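Local atomic coordinates of enoyl-CoA hydratase (Mycobacterium avium, PDB entry 3OC7), a protein that probably catalyses the reversible addition of water to the double bond of 2-enoyl-CoA thioesters in fatty acid metabolism. Residues D6-Y11 against S36-S41; S85-A90 against E240-F245; P110-I115 against A198-L203; I155-L160 against L227-R232. All coordinates share one frame; numbering follows the deposited sequence. Where two conformers were deposited one is given.

Interaction 1: D6-Y11 against S36-S41; sequences DALVDY and STALVS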
# COMPACT_ATOMS: atom_id res chain seq x y z
N ASP A 6 15.08 30.59 20.43
CA ASP A 6 14.02 30.59 21.45
C ASP A 6 13.67 29.18 21.96
O ASP A 6 13.95 28.18 21.30
CB ASP A 6 12.75 31.24 20.88
CG ASP A 6 12.91 32.74 20.64
OD1 ASP A 6 13.61 33.41 21.43
OD2 ASP A 6 12.32 33.24 19.66
N ALA A 7 13.04 29.13 23.14
CA ALA A 7 12.44 27.89 23.69
C ALA A 7 10.95 28.16 23.92
O ALA A 7 10.59 29.29 24.27
CB ALA A 7 13.14 27.50 24.98
N LEU A 8 10.06 27.16 23.77
CA LEU A 8 10.34 25.73 23.53
C LEU A 8 10.33 25.34 22.03
O LEU A 8 10.70 24.21 21.69
CB LEU A 8 9.34 24.86 24.32
CG LEU A 8 9.22 25.03 25.84
CD1 LEU A 8 8.06 24.22 26.37
CD2 LEU A 8 10.51 24.62 26.56
N VAL A 9 9.88 26.26 21.18
CA VAL A 9 9.93 26.15 19.71
C VAL A 9 10.56 27.44 19.15
O VAL A 9 10.11 28.55 19.50
CB VAL A 9 8.51 25.95 19.07
CG1 VAL A 9 8.59 25.79 17.55
CG2 VAL A 9 7.77 24.76 19.69
N ASP A 10 11.60 27.30 18.32
CA ASP A 10 12.21 28.47 17.64
C ASP A 10 11.68 28.64 16.21
O ASP A 10 11.48 27.65 15.50
CB ASP A 10 13.75 28.37 17.62
CG ASP A 10 14.40 29.56 16.89
OD1 ASP A 10 14.50 30.66 17.48
OD2 ASP A 10 14.81 29.41 15.72
N TYR A 11 11.44 29.89 15.80
CA TYR A 11 10.96 30.24 14.44
C TYR A 11 12.04 31.03 13.69
O TYR A 11 12.53 32.04 14.21
CB TYR A 11 9.68 31.09 14.52
CG TYR A 11 9.06 31.43 13.16
CD1 TYR A 11 9.55 32.50 12.38
CD2 TYR A 11 7.99 30.70 12.65
CE1 TYR A 11 8.98 32.81 11.13
CE2 TYR A 11 7.42 30.99 11.40
CZ TYR A 11 7.92 32.05 10.65
OH TYR A 11 7.36 32.33 9.42
N SER A 36 4.57 18.68 25.78
CA SER A 36 3.90 19.46 26.83
C SER A 36 2.84 20.40 26.25
O SER A 36 2.85 20.68 25.04
CB SER A 36 4.94 20.27 27.62
OG SER A 36 5.56 21.26 26.82
N THR A 37 1.93 20.92 27.09
CA THR A 37 0.90 21.88 26.65
C THR A 37 1.52 23.10 25.97
O THR A 37 1.05 23.55 24.92
CB THR A 37 0.00 22.36 27.83
OG1 THR A 37 -0.70 21.25 28.40
CG2 THR A 37 -1.02 23.42 27.38
N ALA A 38 2.57 23.64 26.59
CA ALA A 38 3.27 24.81 26.06
C ALA A 38 3.95 24.55 24.71
O ALA A 38 3.84 25.37 23.79
CB ALA A 38 4.30 25.34 27.08
N LEU A 39 4.66 23.42 24.58
CA LEU A 39 5.30 23.09 23.29
C LEU A 39 4.26 22.93 22.16
O LEU A 39 4.46 23.43 21.04
CB LEU A 39 6.20 21.85 23.40
CG LEU A 39 7.03 21.47 22.16
CD1 LEU A 39 8.43 20.97 22.53
CD2 LEU A 39 6.30 20.45 21.28
N VAL A 40 3.16 22.24 22.46
CA VAL A 40 2.06 22.06 21.49
C VAL A 40 1.42 23.39 21.04
O VAL A 40 1.25 23.63 19.84
CB VAL A 40 1.00 21.04 22.03
CG1 VAL A 40 -0.23 21.00 21.13
CG2 VAL A 40 1.60 19.64 22.10
N SER A 41 1.10 24.29 21.98
CA SER A 41 0.59 25.64 21.64
C SER A 41 1.55 26.45 20.75
O SER A 41 1.13 27.10 19.78
CB SER A 41 0.23 26.46 22.90
OG SER A 41 -0.86 25.89 23.60
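L8 and V9 rest on the first turn of helix 37-52 in a small apolar contact at the surface of the crotonase fold, where the chain enters the edge strand 9-12 of its six-stranded mixed sheet. The contact joins that edge to the helix packed beside it, and no hydrogen bond passes between the two segments. L8, which follows a cis peptide bond, gives the largest share of the buried surface. Of its side-chain atoms, CD1 is the one that reaches the helix start, lying 4.0 Å from A38 CB and 4.2 Å from L39 CB. The same methyl comes within 3.9 Å of S36 OG, so it covers the capping bond at this helix end. S36 is the N-cap residue: its OG takes the amide proton of L39 at an N-to-OG distance of 3.2 Å, and chi1 of 66° folds the hydroxyl back toward that amide. V9 meets L39 too, its side chain crossing that of L39 at about a right angle. With CG1 anti to the backbone N (chi1 -178°), the other branch, CG2, is the one brought up to L39. L39 itself is buried and also packs on L26 of strand 21-26; it thus touches both V9 of the edge strand and L26 of the next strand. A second tie comes from Q42, one turn further on, whose OE1 accepts a hydrogen bond from L8 N. V9 CG2 stands 4.2 Å from L39 CG and 3.8 Å from the carbonyl oxygen L39 O.

Interaction 2: S85-A90 against E240-F245; sequences SAYDMA and ESARLF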
# COMPACT_ATOMS: atom_id res chain seq x y z
N SER A 85 -10.92 12.16 36.43
CA SER A 85 -9.69 12.61 37.07
C SER A 85 -8.49 12.31 36.18
O SER A 85 -8.15 13.11 35.30
CB SER A 85 -9.53 11.95 38.44
N ALA A 86 -7.86 11.15 36.39
CA ALA A 86 -6.81 10.68 35.50
C ALA A 86 -7.39 10.40 34.11
O ALA A 86 -6.73 10.65 33.11
CB ALA A 86 -6.13 9.43 36.07
N TYR A 87 -8.63 9.91 34.08
CA TYR A 87 -9.34 9.68 32.81
C TYR A 87 -9.55 10.97 32.01
O TYR A 87 -9.30 10.99 30.80
CB TYR A 87 -10.69 8.95 33.02
CG TYR A 87 -11.42 8.66 31.72
CD1 TYR A 87 -11.25 7.45 31.04
CD2 TYR A 87 -12.26 9.62 31.14
CE1 TYR A 87 -11.91 7.19 29.84
CE2 TYR A 87 -12.93 9.37 29.94
CZ TYR A 87 -12.74 8.16 29.29
OH TYR A 87 -13.39 7.91 28.10
N ASP A 88 -10.00 12.03 32.68
CA ASP A 88 -10.25 13.31 32.02
C ASP A 88 -8.98 13.92 31.41
O ASP A 88 -9.00 14.42 30.28
CB ASP A 88 -10.91 14.32 32.98
CG ASP A 88 -12.34 13.93 33.34
OD1 ASP A 88 -13.08 13.41 32.48
OD2 ASP A 88 -12.73 14.16 34.51
N MET A 89 -7.87 13.86 32.15
CA MET A 89 -6.58 14.36 31.67
C MET A 89 -6.05 13.54 30.48
O MET A 89 -5.52 14.11 29.51
CB MET A 89 -5.53 14.42 32.80
CG MET A 89 -5.66 15.63 33.74
SD MET A 89 -4.60 15.60 35.21
CE MET A 89 -2.99 15.99 34.52
N ALA A 90 -6.21 12.22 30.54
CA ALA A 90 -5.77 11.31 29.46
C ALA A 90 -6.57 11.48 28.15
O ALA A 90 -5.97 11.51 27.07
CB ALA A 90 -5.80 9.85 29.92
N GLU A 240 -10.50 5.23 23.65
CA GLU A 240 -9.72 4.00 23.85
C GLU A 240 -8.38 4.26 24.57
O GLU A 240 -8.02 3.53 25.50
CB GLU A 240 -9.48 3.29 22.49
CG GLU A 240 -8.60 2.03 22.60
CD GLU A 240 -8.39 1.29 21.28
OE1 GLU A 240 -8.98 1.67 20.24
OE2 GLU A 240 -7.62 0.29 21.29
N SER A 241 -7.65 5.28 24.13
CA SER A 241 -6.37 5.69 24.74
C SER A 241 -6.52 5.91 26.25
O SER A 241 -5.71 5.44 27.06
CB SER A 241 -5.86 6.97 24.05
OG SER A 241 -4.60 7.42 24.56
N ALA A 242 -7.56 6.65 26.62
CA ALA A 242 -7.81 6.97 28.04
C ALA A 242 -8.21 5.76 28.90
O ALA A 242 -7.74 5.64 30.04
CB ALA A 242 -8.86 8.09 28.15
N ARG A 243 -9.07 4.89 28.36
CA ARG A 243 -9.40 3.62 29.04
C ARG A 243 -8.16 2.76 29.30
O ARG A 243 -8.01 2.19 30.39
CB ARG A 243 -10.42 2.80 28.23
CG ARG A 243 -11.84 3.35 28.22
CD ARG A 243 -12.87 2.28 27.79
NE ARG A 243 -12.61 1.72 26.46
CZ ARG A 243 -12.97 2.30 25.30
NH1 ARG A 243 -13.59 3.47 25.30
NH2 ARG A 243 -12.69 1.70 24.15
N LEU A 244 -7.27 2.65 28.32
CA LEU A 244 -6.06 1.86 28.51
C LEU A 244 -5.13 2.50 29.56
O LEU A 244 -4.57 1.79 30.41
CB LEU A 244 -5.33 1.60 27.19
CG LEU A 244 -6.05 0.73 26.14
CD1 LEU A 244 -5.44 0.93 24.74
CD2 LEU A 244 -6.05 -0.77 26.52
N PHE A 245 -4.99 3.83 29.53
CA PHE A 245 -4.09 4.53 30.46
C PHE A 245 -4.40 4.27 31.96
O PHE A 245 -3.48 4.12 32.78
CB PHE A 245 -4.08 6.05 30.18
CG PHE A 245 -3.01 6.82 30.95
CD1 PHE A 245 -1.70 6.87 30.50
CD2 PHE A 245 -3.33 7.47 32.14
CE1 PHE A 245 -0.71 7.56 31.21
CE2 PHE A 245 -2.35 8.16 32.87
CZ PHE A 245 -1.04 8.20 32.39
O HOH W 1 -14.47 5.20 27.32
O HOH W 2 -4.20 9.28 26.67
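Y87 lays one face of its ring over the methyl of A242, a CH-pi contact in which A242 CB sits 4.0 Å from the ring centroid and 27° off the ring normal. The methyl is displaced toward one side of the ring, and its closest ring atom is Y87 CE1 at 3.6 Å. Holding CG anti to the backbone N (chi1 -178°) carries the tyrosine across to the other helix, although its CB does not point there. The same ring side runs beside the start of R243, with Y87 CE1 4.2 Å from R243 CG. Beyond it the arginine chain bends at chi3, and its guanidinium lies over E240 CA of its own helix. One water at the guanidinium edge, in its plane, accepts from R243 NH1 and is hydrogen-bonded to Y87 OH, so it bridges the two polar ends. Next to the tyrosine contact the helices meet through small side chains: A90 CB and A242 CB face each other 3.9 Å apart. A90 CB also lies 4.1 Å from F245 CD2, meeting the phenylalanine ring obliquely; that ring also makes a cation-pi contact with R93. A second water donates to A90 O and is hydrogen-bonded to S241 OG, which links the helices a second time. With segment axes 8.7 Å apart at closest approach and 141° between their directions, this is alanine-mediated packing of two roughly antiparallel helices, helix 86-106 near its start and helix 212-245 at its end, in the helical part of a crotonase-fold subunit.

Interaction 3: P110-I115 against A198-L203; sequences PVIAAI and AAIDQL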
# COMPACT_ATOMS: atom_id res chain seq x y z
N PRO A 110 3.54 22.43 2.11
CA PRO A 110 4.28 21.17 2.36
C PRO A 110 5.15 21.27 3.64
O PRO A 110 5.83 22.31 3.86
CB PRO A 110 5.15 21.02 1.09
CG PRO A 110 4.41 21.81 0.00
CD PRO A 110 3.87 23.01 0.78
N VAL A 111 5.12 20.22 4.48
CA VAL A 111 5.91 20.14 5.74
C VAL A 111 6.88 18.94 5.69
O VAL A 111 6.45 17.78 5.47
CB VAL A 111 4.99 20.07 7.00
CG1 VAL A 111 5.85 20.14 8.28
CG2 VAL A 111 3.93 21.17 7.01
N ILE A 112 8.18 19.23 5.88
CA ILE A 112 9.27 18.25 5.79
C ILE A 112 9.96 18.02 7.15
O ILE A 112 10.54 18.95 7.72
CB ILE A 112 10.36 18.68 4.74
CG1 ILE A 112 9.71 19.04 3.39
CG2 ILE A 112 11.45 17.59 4.60
CD1 ILE A 112 10.72 19.60 2.38
N ALA A 113 9.93 16.78 7.67
CA ALA A 113 10.65 16.48 8.93
C ALA A 113 12.14 16.21 8.69
O ALA A 113 12.53 15.48 7.75
CB ALA A 113 10.00 15.28 9.66
N ALA A 114 12.97 16.79 9.56
CA ALA A 114 14.44 16.58 9.55
C ALA A 114 14.86 15.90 10.87
O ALA A 114 15.00 16.58 11.91
CB ALA A 114 15.19 17.93 9.32
N ILE A 115 15.05 14.57 10.82
CA ILE A 115 15.25 13.72 12.00
C ILE A 115 16.72 13.25 12.08
O ILE A 115 17.23 12.69 11.12
CB ILE A 115 14.31 12.44 11.94
CG1 ILE A 115 12.82 12.83 11.75
CG2 ILE A 115 14.53 11.50 13.13
CD1 ILE A 115 11.96 11.73 11.04
N ALA A 198 22.50 18.23 3.60
CA ALA A 198 22.56 18.24 2.13
C ALA A 198 21.25 17.75 1.48
O ALA A 198 20.80 18.32 0.47
CB ALA A 198 23.75 17.42 1.64
N ALA A 199 20.64 16.71 2.06
CA ALA A 199 19.38 16.16 1.53
C ALA A 199 18.20 17.14 1.70
O ALA A 199 17.42 17.35 0.75
CB ALA A 199 19.08 14.79 2.16
N ILE A 200 18.08 17.74 2.89
CA ILE A 200 17.06 18.77 3.16
C ILE A 200 17.22 19.98 2.22
O ILE A 200 16.23 20.46 1.65
CB ILE A 200 17.02 19.19 4.69
CG1 ILE A 200 16.58 18.01 5.59
CG2 ILE A 200 16.17 20.46 4.92
CD1 ILE A 200 15.08 17.60 5.49
N ASP A 201 18.46 20.47 2.04
CA ASP A 201 18.70 21.63 1.16
C ASP A 201 18.22 21.35 -0.28
O ASP A 201 17.57 22.21 -0.90
CB ASP A 201 20.19 22.06 1.19
CG ASP A 201 20.57 22.90 2.43
OD1 ASP A 201 19.68 23.30 3.22
OD2 ASP A 201 21.78 23.16 2.62
N GLN A 202 18.49 20.15 -0.79
CA GLN A 202 18.05 19.80 -2.15
C GLN A 202 16.51 19.70 -2.28
O GLN A 202 15.94 20.20 -3.26
CB GLN A 202 18.72 18.53 -2.68
CG GLN A 202 18.46 18.28 -4.18
CD GLN A 202 18.91 19.44 -5.07
OE1 GLN A 202 18.11 20.02 -5.82
NE2 GLN A 202 20.19 19.79 -5.00
N LEU A 203 15.87 19.07 -1.29
CA LEU A 203 14.40 18.96 -1.28
C LEU A 203 13.70 20.33 -1.20
O LEU A 203 12.71 20.56 -1.91
CB LEU A 203 13.89 17.98 -0.18
CG LEU A 203 14.20 16.48 -0.33
CD1 LEU A 203 14.06 15.74 1.01
CD2 LEU A 203 13.34 15.81 -1.42
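I200 and I112 bury the most surface here, about equally, and they meet through the ends of their branches. I200 points from the helix toward the strand, and its CD1 reaches I112 CG2 at 3.7 Å. The two side chains slide past each other in opposite directions. The bend of I200 at chi2 (-71°) leaves its terminal methyl in the angle between two strand residues: CD1 also touches A114 CB at 3.8 Å, and I200 CG1 follows at 4.0 Å from the same A114 methyl. The small A114 and the larger I112 are thus the two strand side chains that meet I200 CD1. L203, one turn on, makes a looser contact, its CB 4.4 Å from I112 CD1. All of these residues are buried, and the grip is purely apolar. Strand 111-115 and helix 196-208 run nearly antiparallel, at 170°, with their segment axes 10.0 Å apart at closest approach. The helix packs on three adjacent strands of the six-stranded sheet: I200 also touches V60 of strand 58-63 and V134 of strand 132-135, the neighbours of strand 111-115 on its two sides, while L203 also packs on T174 of the third subunit.

Interaction 4: I155-L160 against L227-R232; sequences ISLTLL and LERFDR. With EDO (1,2-ethanediol), chain B.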
# COMPACT_ATOMS: atom_id res chain seq x y z
N ILE A 155 -1.87 7.55 17.31
CA ILE A 155 -0.88 7.69 16.22
C ILE A 155 -1.22 6.87 14.95
O ILE A 155 -0.68 7.14 13.86
CB ILE A 155 0.58 7.46 16.69
CG1 ILE A 155 0.81 6.02 17.15
CG2 ILE A 155 0.99 8.47 17.79
CD1 ILE A 155 2.23 5.75 17.65
N SER A 156 -2.12 5.88 15.09
CA SER A 156 -2.66 5.10 13.96
C SER A 156 -3.31 5.96 12.86
O SER A 156 -3.34 5.57 11.68
CB SER A 156 -3.63 3.99 14.44
OG SER A 156 -2.97 2.94 15.16
N LEU A 157 -3.82 7.14 13.24
CA LEU A 157 -4.44 8.10 12.30
C LEU A 157 -3.52 8.51 11.11
O LEU A 157 -4.00 8.70 9.99
CB LEU A 157 -4.94 9.36 13.04
CG LEU A 157 -6.13 9.20 13.98
CD1 LEU A 157 -6.31 10.46 14.85
CD2 LEU A 157 -7.41 8.85 13.21
N THR A 158 -2.21 8.63 11.39
CA THR A 158 -1.20 8.92 10.34
C THR A 158 -0.26 7.74 9.98
O THR A 158 0.28 7.74 8.86
CB THR A 158 -0.35 10.21 10.65
OG1 THR A 158 0.40 10.03 11.86
CG2 THR A 158 -1.24 11.48 10.71
N LEU A 159 -0.08 6.76 10.88
CA LEU A 159 0.74 5.56 10.56
C LEU A 159 0.06 4.55 9.62
O LEU A 159 0.70 4.04 8.67
CB LEU A 159 1.22 4.84 11.83
CG LEU A 159 2.19 5.58 12.77
CD1 LEU A 159 2.66 4.62 13.85
CD2 LEU A 159 3.36 6.19 12.01
N LEU A 160 -1.21 4.24 9.87
CA LEU A 160 -1.86 3.19 9.06
C LEU A 160 -2.08 3.53 7.56
O LEU A 160 -2.00 2.61 6.73
CB LEU A 160 -3.13 2.62 9.74
CG LEU A 160 -2.91 1.94 11.11
CD1 LEU A 160 -4.25 1.40 11.63
CD2 LEU A 160 -1.84 0.82 11.08
N LEU A 227 -7.70 12.78 5.95
CA LEU A 227 -8.66 13.60 6.68
C LEU A 227 -10.02 12.88 6.92
O LEU A 227 -10.66 13.07 7.97
CB LEU A 227 -8.82 14.97 6.01
CG LEU A 227 -7.55 15.85 6.05
CD1 LEU A 227 -7.64 17.05 5.10
CD2 LEU A 227 -7.26 16.29 7.48
N GLU A 228 -10.41 12.02 5.96
CA GLU A 228 -11.62 11.20 6.11
C GLU A 228 -11.51 10.23 7.28
O GLU A 228 -12.51 9.99 8.00
CB GLU A 228 -11.92 10.40 4.83
CG GLU A 228 -12.38 11.23 3.65
CD GLU A 228 -12.48 10.40 2.37
OE1 GLU A 228 -13.12 9.32 2.40
OE2 GLU A 228 -11.93 10.83 1.34
N ARG A 229 -10.31 9.67 7.49
CA ARG A 229 -10.03 8.75 8.61
C ARG A 229 -10.12 9.47 9.97
O ARG A 229 -10.71 8.92 10.92
CB ARG A 229 -8.66 8.05 8.41
CG ARG A 229 -8.30 7.00 9.47
CD ARG A 229 -6.87 6.45 9.33
NE ARG A 229 -6.70 5.63 8.12
CZ ARG A 229 -6.73 4.29 8.09
NH1 ARG A 229 -6.92 3.59 9.20
NH2 ARG A 229 -6.55 3.67 6.93
N PHE A 230 -9.58 10.69 10.06
CA PHE A 230 -9.74 11.55 11.25
C PHE A 230 -11.24 11.78 11.55
O PHE A 230 -11.68 11.62 12.70
CB PHE A 230 -9.05 12.92 11.07
CG PHE A 230 -7.55 12.96 11.38
CD1 PHE A 230 -6.61 12.40 10.51
CD2 PHE A 230 -7.07 13.64 12.52
CE1 PHE A 230 -5.22 12.49 10.78
CE2 PHE A 230 -5.69 13.74 12.81
CZ PHE A 230 -4.76 13.17 11.93
N ASP A 231 -12.03 12.14 10.53
CA ASP A 231 -13.48 12.36 10.70
C ASP A 231 -14.19 11.12 11.31
O ASP A 231 -15.00 11.26 12.24
CB ASP A 231 -14.14 12.73 9.36
CG ASP A 231 -13.85 14.16 8.92
OD1 ASP A 231 -13.42 15.01 9.73
OD2 ASP A 231 -14.09 14.42 7.72
N ARG A 232 -13.88 9.93 10.79
CA ARG A 232 -14.49 8.67 11.26
C ARG A 232 -14.04 8.18 12.65
O ARG A 232 -14.87 7.67 13.43
CB ARG A 232 -14.27 7.53 10.25
CG ARG A 232 -14.83 7.75 8.86
CD ARG A 232 -14.78 6.45 8.03
NE ARG A 232 -13.43 5.89 7.90
CZ ARG A 232 -12.57 6.17 6.92
NH1 ARG A 232 -12.91 7.01 5.95
NH2 ARG A 232 -11.37 5.61 6.90
C1 EDO B . -7.95 3.40 12.96
O1 EDO B . -7.97 4.40 11.93
C2 EDO B . -8.13 2.01 12.37
O2 EDO B . -8.11 1.07 13.45
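R229 reaches from helix 212-245 to the segment 155-160, passing L157 and ending over L160. From CB, with CG anti to the backbone N (chi1 -176°), the chain first runs straight: CG passes L157 CD2 at 4.3 Å. Next comes CD, 3.7 Å from the carbonyl oxygen L157 O, a buried acceptor that has no hydrogen-bonding partner in the model. At chi3 (-68°) the chain turns, and the guanidinium is brought over the CB of L160, which lies across one of its faces, 3.9 Å from R229 NH1. That nitrogen donates to O1 of a bound 1,2-ethanediol, probably from the crystallisation liquor, with an NH1-to-O1 distance of 3.0 Å and an N-H...O angle of 155°. The same O1 also lies alongside CG and CD of the arginine. The diol approaches the guanidinium at its edge and is also hydrogen-bonded to D233 and to L221 O of the second subunit, so the arginine tip lies at a subunit boundary. F230 receives the other side chains. L157 covers one face of its ring in a CH-pi contact, CD1 4.1 Å from the centroid of the F230 ring and CB 3.9 Å from F230 CE1. T158 CG2 comes instead to the ring edge, 4.1 Å from F230 CZ, while M101 of helix 86-106 packs on both T158 and F230. This is mixed packing, apolar at F230 and polar at the R229 tip, which seats a short helix of the crotonase fold between helix 212-245 and helix 86-106, with L221 of the second subunit packing on S156 and L160.

Overall arrangement
The four contacts are spread through one crotonase-fold subunit, and none touches another. Interaction 1 closes first along the chain, before any of the others begins. Interaction 2 then spans the rest, with both later contacts falling between its two segments, and interactions 3 and 4 alternate in sequence. Interactions 1 and 3 both reach the six-stranded sheet, with centres about 21 Å apart. Interactions 2 and 4 share helix 212-245, about 20 Å apart between centres, and both border the second subunit. Interactions 2 and 3 lie on opposite sides of the chain's centre, about 36 Å apart. Helix 196-208 of interaction 3 directly precedes helix 212-245 in the chain, and interaction 3 borders the third subunit.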